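Local coordinates for protein diaminopropionate ammonia-lyase (Escherichia coli, PDB 4D9M) that catalyses the pyridoxal 5'-phosphate-dependent alpha,beta-elimination of both L- and D-2,3-diaminopropionate to pyruvate and ammonia, at residues Ser336-Ala341 / Ser375-Thr380; His226-Ala231 / Ile256-Asp261; Pro46-Asp51 / Asn330-Ile335; Phe115-Asp120 / Ala138-Pro143. All coordinates share one frame; numbering follows the deposited sequence.

Contact 1: Ser336-Ala341 / Ser375-Thr380; sequences SGESGA and STEGDT. With 0JO (2-{[(E)-{3-hydroxy-2-methyl-5-[(phosphonooxy)methyl]pyridin-4-yl}methylidene]amino}prop-2-enoic acid), chain D.
Gly-337 and Glu-377 meet backbone to backbone at the tight end of this contact, where Gly-337 N-H reaches Glu-377 O over 2.8 Å, nearly straight at 171° but from above the carbonyl plane. A side chain on Gly-337 or Gly-340 would run into Glu-377, so glycine suits both places. Two buried hydroxyls pair, Ser-336 OG lying 2.7 Å from Ser-375 OG. Glu-377 CG sits between the backbone N and the carbonyl carbon (chi1 59°), which carries it to 3.3 Å from C2A of 0JO; OE1 beyond it accepts hydrogen bonds from Thr-380 OG1, at 2.6 Å, and Asn-122. Glu-338 OE2 stands 4.1 Å from Glu-377 OE2, the carboxylate planes almost perpendicular, and a long, weak ion pair with Arg-150 may ease the repulsion. Were Glu-377 an alanine, Thr-380 and Asn-122 would probably lose their shared acceptor, and packing on the cofactor methyl would thin to CB alone from this residue. The looser side is at Asp-379, partly exposed at the centre of an inverse gamma turn and bonded to Asn-74. On the ligand side Thr-376 OG1 donates to 0JO N1 at 2.8 Å, the hydroxyl-to-pyridine-nitrogen bond familiar from fold type II pyridoxal phosphate enzymes.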
# COMPACT_ATOMS: atom_id res chain seq x y z
N SER B 336 -0.45 3.43 -8.81
CA SER B 336 0.22 3.11 -10.07
C SER B 336 -0.15 1.73 -10.58
O SER B 336 -0.05 0.75 -9.83
CB SER B 336 1.74 3.21 -9.91
OG SER B 336 2.39 3.19 -11.17
N GLY B 337 -0.55 1.65 -11.85
CA GLY B 337 -0.96 0.38 -12.47
C GLY B 337 0.21 -0.46 -12.94
O GLY B 337 1.37 -0.03 -12.85
N GLU B 338 -0.09 -1.65 -13.45
CA GLU B 338 0.94 -2.63 -13.84
C GLU B 338 1.98 -2.04 -14.81
O GLU B 338 3.19 -2.13 -14.56
CB GLU B 338 0.30 -3.88 -14.45
CG GLU B 338 -0.78 -4.53 -13.60
CD GLU B 338 -2.15 -3.88 -13.76
OE1 GLU B 338 -2.86 -3.75 -12.74
OE2 GLU B 338 -2.52 -3.49 -14.90
N SER B 339 1.50 -1.44 -15.90
CA SER B 339 2.36 -0.79 -16.87
C SER B 339 2.94 0.52 -16.32
O SER B 339 3.97 1.00 -16.82
CB SER B 339 1.59 -0.50 -18.16
OG SER B 339 1.21 -1.70 -18.79
N GLY B 340 2.29 1.07 -15.31
CA GLY B 340 2.70 2.36 -14.77
C GLY B 340 3.86 2.32 -13.80
O GLY B 340 4.53 3.32 -13.61
N ALA B 341 4.11 1.16 -13.21
CA ALA B 341 4.96 1.09 -12.03
C ALA B 341 6.31 0.41 -12.25
O ALA B 341 7.20 0.50 -11.40
CB ALA B 341 4.21 0.41 -10.90
N SER B 375 5.11 7.45 -13.86
CA SER B 375 3.96 6.61 -13.52
C SER B 375 2.88 6.86 -14.56
O SER B 375 2.11 7.82 -14.46
CB SER B 375 3.44 6.90 -12.12
OG SER B 375 2.60 5.85 -11.68
N THR B 376 2.85 6.00 -15.57
CA THR B 376 2.08 6.24 -16.78
C THR B 376 0.57 6.06 -16.60
O THR B 376 -0.21 6.63 -17.37
CB THR B 376 2.61 5.38 -17.95
OG1 THR B 376 2.73 4.01 -17.55
CG2 THR B 376 3.97 5.88 -18.42
N GLU B 377 0.16 5.28 -15.60
CA GLU B 377 -1.26 5.08 -15.29
C GLU B 377 -1.51 4.73 -13.82
O GLU B 377 -0.66 4.16 -13.15
CB GLU B 377 -1.85 3.97 -16.17
CG GLU B 377 -1.15 2.64 -16.01
CD GLU B 377 -1.96 1.45 -16.48
OE1 GLU B 377 -2.93 1.62 -17.27
OE2 GLU B 377 -1.62 0.33 -16.06
N GLY B 378 -2.71 5.06 -13.33
CA GLY B 378 -3.16 4.61 -12.02
C GLY B 378 -3.79 3.24 -12.07
O GLY B 378 -3.43 2.40 -12.90
N ASP B 379 -4.75 3.00 -11.18
CA ASP B 379 -5.41 1.70 -11.07
C ASP B 379 -6.49 1.48 -12.14
O ASP B 379 -7.67 1.35 -11.82
CB ASP B 379 -5.97 1.47 -9.66
CG ASP B 379 -6.92 2.55 -9.20
OD1 ASP B 379 -6.99 3.63 -9.82
OD2 ASP B 379 -7.61 2.33 -8.19
N THR B 380 -6.06 1.42 -13.40
CA THR B 380 -6.97 1.29 -14.53
C THR B 380 -7.73 -0.04 -14.53
O THR B 380 -8.85 -0.12 -15.02
CB THR B 380 -6.26 1.53 -15.88
OG1 THR B 380 -5.02 0.83 -15.89
CG2 THR B 380 -5.99 3.02 -16.07
O 0JO D . -3.05 2.36 -24.51
C 0JO D . -2.66 1.41 -25.23
OXT 0JO D . -3.42 0.86 -26.07
CA 0JO D . -1.29 0.92 -25.05
CB 0JO D . -0.69 0.12 -25.92
N 0JO D . -0.66 1.33 -23.94
C4A 0JO D . 0.57 1.63 -23.85
C4 0JO D . 1.13 2.08 -22.54
C3 0JO D . 0.28 2.35 -21.48
O3 0JO D . -1.07 2.20 -21.60
C2 0JO D . 0.82 2.77 -20.27
C2A 0JO D . -0.08 3.06 -19.11
N1 0JO D . 2.15 2.93 -20.11
C6 0JO D . 2.99 2.69 -21.12
C5 0JO D . 2.50 2.26 -22.35
C5A 0JO D . 3.50 2.00 -23.45
OP4 0JO D . 3.52 3.10 -24.34
P 0JO D . 3.95 2.87 -25.86
OP3 0JO D . 5.30 2.22 -25.77
OP1 0JO D . 3.93 4.27 -26.42
OP2 0JO D . 2.89 1.93 -26.42

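Contact 2: His226-Ala231 / Ile256-Asp261; sequences HVLLQA and IIVEPD
Leu-228 sets its CG anti to the carbonyl carbon (chi1 -66°), which lays the side chain alongside that of Ile-256, both pointing the same way, with Leu-228 CD2 3.8 Å from Ile-256 CB. Leu-228 CD2 also reaches Val-258 CG2 at 4.0 Å, so one leucine branch spans two residues of the neighbouring strand. On the Leu-229 face, Ile-257 bends at its second torsion (chi2 -48°) and brings CD1 to 3.9 Å from Leu-229 CB, while its other branch, CG2, packs 3.8 Å from Ala-231 CB. Branched aliphatic residues suit both faces, because each face is roofed by a helix: Leu-229 lies against helix 235-248, and Leu-228 and Val-258 against helix 338-351. The strands 226-230 and 256-260 run parallel with a 31° twist, joined through helix 235-248 in a beta-alpha-beta crossover of the large mixed sheet. Their ladder alternates regularly: Ile-256 N donates to Val-227 O at 2.7 Å, Leu-229 N to Ile-256 O at 2.8 Å, Val-258 N to Leu-229 O, and Ala-231 N to Val-258 O. The last is the most bent, where strand 226-230 gives way to loop. Two polar side chains serve neighbouring parts instead. Gln-230 folds back over its own backbone, and its NE2 donates to Ile-374 O and Ser-339 O, tying the strand to its other neighbour and to helix 338-351. Glu-259 CG lies 3.5 Å from Ala-231 O, and its two carboxylate oxygens accept the amides of Ile-266 and Tyr-267 at the start of helix 265-272.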
# COMPACT_ATOMS: atom_id res chain seq x y z
N HIS B 226 19.07 10.59 -14.54
CA HIS B 226 18.48 9.37 -15.08
C HIS B 226 17.02 9.54 -15.44
O HIS B 226 16.30 10.33 -14.81
CB HIS B 226 18.60 8.23 -14.08
CG HIS B 226 20.01 7.78 -13.83
ND1 HIS B 226 20.91 8.52 -13.15
CD2 HIS B 226 20.67 6.59 -14.17
CE1 HIS B 226 22.08 7.87 -13.08
NE2 HIS B 226 21.94 6.69 -13.70
N VAL B 227 16.59 8.81 -16.45
CA VAL B 227 15.17 8.60 -16.69
C VAL B 227 14.89 7.13 -17.02
O VAL B 227 15.61 6.51 -17.81
CB VAL B 227 14.58 9.57 -17.75
CG1 VAL B 227 15.14 9.32 -19.14
CG2 VAL B 227 13.05 9.49 -17.75
N LEU B 228 13.87 6.58 -16.37
CA LEU B 228 13.39 5.24 -16.66
C LEU B 228 12.11 5.37 -17.47
O LEU B 228 11.15 6.03 -17.04
CB LEU B 228 13.13 4.48 -15.37
CG LEU B 228 14.32 4.14 -14.47
CD1 LEU B 228 13.89 4.17 -13.02
CD2 LEU B 228 14.87 2.76 -14.83
N LEU B 229 12.10 4.78 -18.67
CA LEU B 229 10.93 4.83 -19.55
C LEU B 229 10.45 3.44 -19.88
O LEU B 229 11.17 2.66 -20.51
CB LEU B 229 11.25 5.61 -20.83
CG LEU B 229 11.66 7.08 -20.62
CD1 LEU B 229 12.15 7.70 -21.92
CD2 LEU B 229 10.52 7.88 -20.01
N GLN B 230 9.24 3.12 -19.43
CA GLN B 230 8.60 1.87 -19.79
C GLN B 230 8.23 1.90 -21.27
O GLN B 230 8.01 2.98 -21.83
CB GLN B 230 7.38 1.55 -18.90
CG GLN B 230 6.34 2.66 -18.79
CD GLN B 230 6.66 3.65 -17.68
OE1 GLN B 230 7.48 4.55 -17.86
NE2 GLN B 230 6.02 3.48 -16.54
N ALA B 231 8.19 0.73 -21.89
CA ALA B 231 7.91 0.66 -23.31
C ALA B 231 6.98 -0.48 -23.67
O ALA B 231 7.09 -1.59 -23.14
CB ALA B 231 9.21 0.54 -24.10
N ILE B 256 17.03 4.81 -19.36
CA ILE B 256 16.85 3.37 -19.31
C ILE B 256 15.45 2.96 -19.79
O ILE B 256 14.43 3.40 -19.26
CB ILE B 256 17.10 2.83 -17.89
CG1 ILE B 256 18.52 3.16 -17.44
CG2 ILE B 256 16.85 1.32 -17.83
CD1 ILE B 256 18.70 3.18 -15.93
N ILE B 257 15.41 2.12 -20.81
CA ILE B 257 14.16 1.63 -21.36
C ILE B 257 13.78 0.33 -20.67
O ILE B 257 14.57 -0.61 -20.60
CB ILE B 257 14.24 1.45 -22.90
CG1 ILE B 257 14.74 2.75 -23.57
CG2 ILE B 257 12.91 1.01 -23.48
CD1 ILE B 257 14.04 4.02 -23.12
N VAL B 258 12.56 0.30 -20.14
CA VAL B 258 12.08 -0.84 -19.35
C VAL B 258 10.97 -1.59 -20.09
O VAL B 258 9.98 -0.99 -20.52
CB VAL B 258 11.59 -0.40 -17.96
CG1 VAL B 258 11.24 -1.61 -17.11
CG2 VAL B 258 12.63 0.46 -17.25
N GLU B 259 11.14 -2.90 -20.23
CA GLU B 259 10.15 -3.77 -20.86
C GLU B 259 9.88 -5.05 -20.09
O GLU B 259 10.78 -5.56 -19.40
CB GLU B 259 10.60 -4.14 -22.28
CG GLU B 259 10.25 -3.12 -23.34
CD GLU B 259 10.82 -3.50 -24.68
OE1 GLU B 259 12.03 -3.82 -24.75
OE2 GLU B 259 10.05 -3.49 -25.67
N PRO B 260 8.65 -5.59 -20.21
CA PRO B 260 8.30 -6.90 -19.66
C PRO B 260 9.00 -8.04 -20.38
O PRO B 260 9.30 -7.94 -21.58
CB PRO B 260 6.79 -6.99 -19.88
CG PRO B 260 6.51 -6.04 -20.99
CD PRO B 260 7.48 -4.92 -20.81
N ASP B 261 9.25 -9.11 -19.64
CA ASP B 261 9.96 -10.29 -20.12
C ASP B 261 9.34 -10.89 -21.39
O ASP B 261 10.04 -11.20 -22.35
CB ASP B 261 9.97 -11.35 -19.01
CG ASP B 261 11.24 -12.15 -18.99
OD1 ASP B 261 12.26 -11.67 -19.53
OD2 ASP B 261 11.21 -13.26 -18.42

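Contact 3: Pro46-Asp51 / Asn330-Ile335; sequences PLCALD and NDPRII
This is a partly buried patch of apolar packing, with a carboxylate at one end, by which Cys-48 and Leu-50 of the edge-strand region meet Asp-331, Pro-332 and Ile-334 of the loop leading into helix 338-351. Cys-48 CB touches both Pro-332 CG and Ile-334 CD1, each at 3.7 Å, a compact side chain suited to such close contact. The Leu-50 and Pro-332 side chains cross obliquely, Leu-50 CD2 to Pro-332 CG being 4.0 Å. Strand 47-49 borders the large mixed sheet, and the chain turns from it into helix 51-57 through an inverse gamma turn centred on Leu-50, the N-cap residue. There Asp-331, its CG anti to the carbonyl carbon (chi1 -75°), brings OD2 to 3.4 Å from Leu-50 CB. Its OD1 accepts from Asp-52 N and its OD2 from Leu-53 N, so one carboxylate holds two first-turn amides, and the helix start would probably favour its negative charge. With alanine at this place, the Asp-52 and Leu-53 amides would probably lose this acceptor, and the loop would be held less firmly there. Farther along the loop, the Arg-333 side chain turns from this patch and bonds Asn-326 of the second subunit.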
# COMPACT_ATOMS: atom_id res chain seq x y z
N PRO B 46 1.04 15.92 -10.82
CA PRO B 46 2.06 16.06 -9.78
C PRO B 46 3.36 15.33 -10.08
O PRO B 46 3.36 14.25 -10.68
CB PRO B 46 1.39 15.45 -8.53
CG PRO B 46 -0.08 15.44 -8.83
CD PRO B 46 -0.16 15.24 -10.32
N LEU B 47 4.47 15.94 -9.69
CA LEU B 47 5.76 15.28 -9.67
C LEU B 47 6.08 15.04 -8.21
O LEU B 47 6.40 15.96 -7.46
CB LEU B 47 6.83 16.15 -10.33
CG LEU B 47 8.16 15.48 -10.68
CD1 LEU B 47 7.97 14.40 -11.74
CD2 LEU B 47 9.17 16.51 -11.15
N CYS B 48 5.95 13.78 -7.80
CA CYS B 48 6.12 13.43 -6.41
C CYS B 48 7.58 13.12 -6.11
O CYS B 48 8.23 12.37 -6.84
CB CYS B 48 5.22 12.25 -6.04
SG CYS B 48 3.48 12.53 -6.46
N ALA B 49 8.08 13.72 -5.04
CA ALA B 49 9.44 13.49 -4.57
C ALA B 49 9.42 12.39 -3.52
O ALA B 49 8.92 12.57 -2.41
CB ALA B 49 10.05 14.77 -4.02
N LEU B 50 9.96 11.23 -3.87
CA LEU B 50 10.08 10.13 -2.93
C LEU B 50 11.45 10.23 -2.23
O LEU B 50 12.37 9.45 -2.49
CB LEU B 50 9.87 8.78 -3.63
CG LEU B 50 8.65 8.59 -4.56
CD1 LEU B 50 8.61 7.15 -5.05
CD2 LEU B 50 7.33 8.97 -3.91
N ASP B 51 11.56 11.22 -1.34
CA ASP B 51 12.83 11.54 -0.69
C ASP B 51 13.33 10.41 0.17
O ASP B 51 14.53 10.11 0.16
CB ASP B 51 12.71 12.83 0.15
CG ASP B 51 12.58 14.07 -0.71
OD1 ASP B 51 12.79 13.98 -1.95
OD2 ASP B 51 12.28 15.14 -0.15
N ASN B 330 7.78 9.14 5.03
CA ASN B 330 6.76 10.17 4.87
C ASN B 330 6.45 10.51 3.41
O ASN B 330 5.79 11.51 3.13
CB ASN B 330 7.16 11.44 5.64
CG ASN B 330 7.15 11.25 7.14
OD1 ASN B 330 8.12 11.57 7.83
ND2 ASN B 330 6.04 10.72 7.67
N ASP B 331 6.91 9.67 2.48
CA ASP B 331 6.74 9.91 1.05
C ASP B 331 5.27 9.91 0.63
O ASP B 331 4.45 9.22 1.25
CB ASP B 331 7.51 8.86 0.23
CG ASP B 331 9.01 9.10 0.22
OD1 ASP B 331 9.47 10.16 0.70
OD2 ASP B 331 9.74 8.22 -0.28
N PRO B 332 4.92 10.69 -0.41
CA PRO B 332 3.55 10.71 -0.93
C PRO B 332 3.13 9.38 -1.55
O PRO B 332 3.93 8.70 -2.19
CB PRO B 332 3.59 11.79 -2.01
CG PRO B 332 5.02 11.88 -2.40
CD PRO B 332 5.78 11.66 -1.12
N ARG B 333 1.87 9.02 -1.35
CA ARG B 333 1.29 7.80 -1.92
C ARG B 333 0.93 8.03 -3.38
O ARG B 333 0.41 9.08 -3.75
CB ARG B 333 0.06 7.41 -1.10
CG ARG B 333 -0.60 6.11 -1.51
CD ARG B 333 -1.56 5.67 -0.42
NE ARG B 333 -2.49 4.66 -0.91
CZ ARG B 333 -3.74 4.92 -1.26
NH1 ARG B 333 -4.24 6.15 -1.17
NH2 ARG B 333 -4.52 3.93 -1.70
N ILE B 334 1.25 7.04 -4.22
CA ILE B 334 0.90 7.07 -5.64
C ILE B 334 0.16 5.78 -6.05
O ILE B 334 0.65 4.66 -5.83
CB ILE B 334 2.15 7.25 -6.52
CG1 ILE B 334 2.80 8.61 -6.28
CG2 ILE B 334 1.80 7.07 -8.00
CD1 ILE B 334 4.24 8.70 -6.74
N ILE B 335 -1.01 5.95 -6.67
CA ILE B 335 -1.72 4.83 -7.28
C ILE B 335 -1.09 4.59 -8.65
O ILE B 335 -1.16 5.45 -9.53
CB ILE B 335 -3.25 5.10 -7.42
CG1 ILE B 335 -3.87 5.63 -6.12
CG2 ILE B 335 -3.97 3.85 -7.88
CD1 ILE B 335 -3.59 4.79 -4.88

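Contact 4: Phe115-Asp120 / Ala138-Pro143; sequences FATTTD and AVIYMP. With 0JO (2-{[(E)-{3-hydroxy-2-methyl-5-[(phosphonooxy)methyl]pyridin-4-yl}methylidene]amino}prop-2-enoic acid), chain D.
Tyr-141 presents an edge of its ring to strand 115-118: Thr-117 O lies near the ring plane, 4.2 Å from Tyr-141 CD1, while Thr-171 and Thr-175 of helix 168-182 and the side chain of Trp-184 also touch the tyrosine. A second flat group, the Asp-120 carboxylate, is turned to the bound 0JO with OD2 3.2 Å from 0JO CA. The Phe-115 ring leads away and packs on Val-187. Strands 115-118 and 138-142 run parallel, and Tyr-141 N bonds Thr-117 O at 2.8 Å, with similar bonds from Val-139 N to Phe-115 O and Thr-119 N to Tyr-141 O; the one from Thr-117 N to Val-139 O is weak. The next donor would be residue 143, but Pro-143 has no N-H, and its ring carbon rests against Thr-119 O instead. Thr-119 suits its place by having two unlike branches. OG1 is anti to the backbone N (chi1 -168°), which leaves CG2 against Ile-140 CG2 at 3.5 Å and Met-142 CE at 3.8 Å, while OG1 faces the ligand. That hydroxyl donates to 0JO OXT at 2.6 Å and accepts from the amides of Gly-121 and Gly-124, so three bonds grip it and fix its rotation. Asp-120 N adds a second bond to 0JO OXT at 3.0 Å. A beta-alpha-beta unit whose first strand ends in a carboxylate-binding loop before helix 122-133 is characteristic of the smaller domain of fold type II pyridoxal phosphate enzymes; Asp-120 there is the inferred proton acceptor for the L-isomer.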
# COMPACT_ATOMS: atom_id res chain seq x y z
N PHE B 115 -13.52 8.42 -35.42
CA PHE B 115 -12.12 8.09 -35.15
C PHE B 115 -11.96 6.65 -34.67
O PHE B 115 -12.61 6.24 -33.71
CB PHE B 115 -11.50 9.07 -34.14
CG PHE B 115 -11.47 10.50 -34.63
CD1 PHE B 115 -10.53 10.90 -35.57
CD2 PHE B 115 -12.38 11.43 -34.16
CE1 PHE B 115 -10.49 12.22 -36.02
CE2 PHE B 115 -12.35 12.74 -34.60
CZ PHE B 115 -11.41 13.14 -35.54
N ALA B 116 -11.08 5.90 -35.32
CA ALA B 116 -10.95 4.47 -35.06
C ALA B 116 -9.54 4.06 -34.67
O ALA B 116 -8.56 4.46 -35.31
CB ALA B 116 -11.42 3.67 -36.26
N THR B 117 -9.44 3.24 -33.62
CA THR B 117 -8.16 2.71 -33.18
C THR B 117 -8.28 1.38 -32.45
O THR B 117 -9.31 1.07 -31.86
CB THR B 117 -7.40 3.71 -32.26
OG1 THR B 117 -6.16 3.13 -31.85
CG2 THR B 117 -8.22 4.07 -31.02
N THR B 118 -7.20 0.60 -32.49
CA THR B 118 -7.02 -0.51 -31.56
C THR B 118 -6.30 -0.00 -30.31
O THR B 118 -5.51 0.94 -30.38
CB THR B 118 -6.22 -1.67 -32.20
OG1 THR B 118 -6.97 -2.20 -33.30
CG2 THR B 118 -5.96 -2.79 -31.20
N THR B 119 -6.59 -0.63 -29.17
CA THR B 119 -6.00 -0.28 -27.89
C THR B 119 -6.13 -1.48 -26.96
O THR B 119 -7.04 -2.30 -27.12
CB THR B 119 -6.73 0.92 -27.24
OG1 THR B 119 -5.97 1.42 -26.13
CG2 THR B 119 -8.13 0.53 -26.76
N ASP B 120 -5.22 -1.59 -25.98
CA ASP B 120 -5.46 -2.53 -24.88
C ASP B 120 -5.90 -1.81 -23.61
O ASP B 120 -5.94 -2.41 -22.53
CB ASP B 120 -4.28 -3.49 -24.66
CG ASP B 120 -2.94 -2.80 -24.67
OD1 ASP B 120 -2.01 -3.36 -25.30
OD2 ASP B 120 -2.82 -1.72 -24.06
N ALA B 138 -16.46 7.66 -32.18
CA ALA B 138 -15.26 6.87 -32.01
C ALA B 138 -15.60 5.40 -32.00
O ALA B 138 -16.55 4.99 -31.33
CB ALA B 138 -14.55 7.26 -30.72
N VAL B 139 -14.84 4.61 -32.74
CA VAL B 139 -15.00 3.15 -32.73
C VAL B 139 -13.68 2.48 -32.34
O VAL B 139 -12.71 2.51 -33.08
CB VAL B 139 -15.51 2.59 -34.09
CG1 VAL B 139 -15.68 1.08 -34.01
CG2 VAL B 139 -16.82 3.25 -34.49
N ILE B 140 -13.68 1.85 -31.17
CA ILE B 140 -12.45 1.32 -30.60
C ILE B 140 -12.43 -0.20 -30.61
O ILE B 140 -13.42 -0.85 -30.25
CB ILE B 140 -12.22 1.89 -29.17
CG1 ILE B 140 -11.68 3.31 -29.25
CG2 ILE B 140 -11.23 1.04 -28.40
CD1 ILE B 140 -12.72 4.40 -29.35
N TYR B 141 -11.31 -0.76 -31.05
CA TYR B 141 -11.12 -2.21 -31.07
C TYR B 141 -10.16 -2.64 -29.97
O TYR B 141 -9.29 -1.87 -29.55
CB TYR B 141 -10.62 -2.68 -32.44
CG TYR B 141 -11.63 -2.51 -33.56
CD1 TYR B 141 -11.68 -1.34 -34.31
CD2 TYR B 141 -12.52 -3.54 -33.87
CE1 TYR B 141 -12.59 -1.19 -35.34
CE2 TYR B 141 -13.44 -3.40 -34.90
CZ TYR B 141 -13.47 -2.22 -35.63
OH TYR B 141 -14.38 -2.07 -36.65
N MET B 142 -10.34 -3.87 -29.49
CA MET B 142 -9.56 -4.39 -28.37
C MET B 142 -9.18 -5.86 -28.58
O MET B 142 -10.00 -6.64 -29.08
CB MET B 142 -10.32 -4.20 -27.05
CG MET B 142 -10.23 -2.78 -26.51
SD MET B 142 -10.92 -2.56 -24.86
CE MET B 142 -9.51 -1.82 -24.05
N PRO B 143 -7.95 -6.24 -28.19
CA PRO B 143 -7.49 -7.63 -28.35
C PRO B 143 -8.16 -8.56 -27.34
O PRO B 143 -8.64 -8.10 -26.30
CB PRO B 143 -5.98 -7.54 -28.07
CG PRO B 143 -5.65 -6.09 -28.00
CD PRO B 143 -6.91 -5.40 -27.58
O 0JO D . -3.05 2.36 -24.51
C 0JO D . -2.66 1.41 -25.23
OXT 0JO D . -3.42 0.86 -26.07
CA 0JO D . -1.29 0.92 -25.05
CB 0JO D . -0.69 0.12 -25.92
N 0JO D . -0.66 1.33 -23.94
C4A 0JO D . 0.57 1.63 -23.85
C4 0JO D . 1.13 2.08 -22.54
C3 0JO D . 0.28 2.35 -21.48
O3 0JO D . -1.07 2.20 -21.60
C2 0JO D . 0.82 2.77 -20.27
C2A 0JO D . -0.08 3.06 -19.11
N1 0JO D . 2.15 2.93 -20.11
C6 0JO D . 2.99 2.69 -21.12
C5 0JO D . 2.50 2.26 -22.35
C5A 0JO D . 3.50 2.00 -23.45
OP4 0JO D . 3.52 3.10 -24.34
P 0JO D . 3.95 2.87 -25.86
OP3 0JO D . 5.30 2.22 -25.77
OP1 0JO D . 3.93 4.27 -26.42
OP2 0JO D . 2.89 1.93 -26.42

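Contacts 1 and 2 lie nearest the centre of the chain, and both are buried; contact 4 is buried too, though in the smaller four-stranded parallel sheet, whereas contact 3 is only partly covered and lies near the second subunit. Contacts 2 and 3 both reach the same large mixed sheet, contact 2 in its interior and contact 3 through its edge strand 47-49. Contacts 2 and 4 are parallel ladders, mainly aliphatic in the first and threonine-rich in the second. Contacts 1 and 4 meet different parts of the ligand, the pyridine nitrogen and the carboxylate. Contact 1 is joined to contact 2 by Gln-230, and it continues the chain directly from the loop of contact 3.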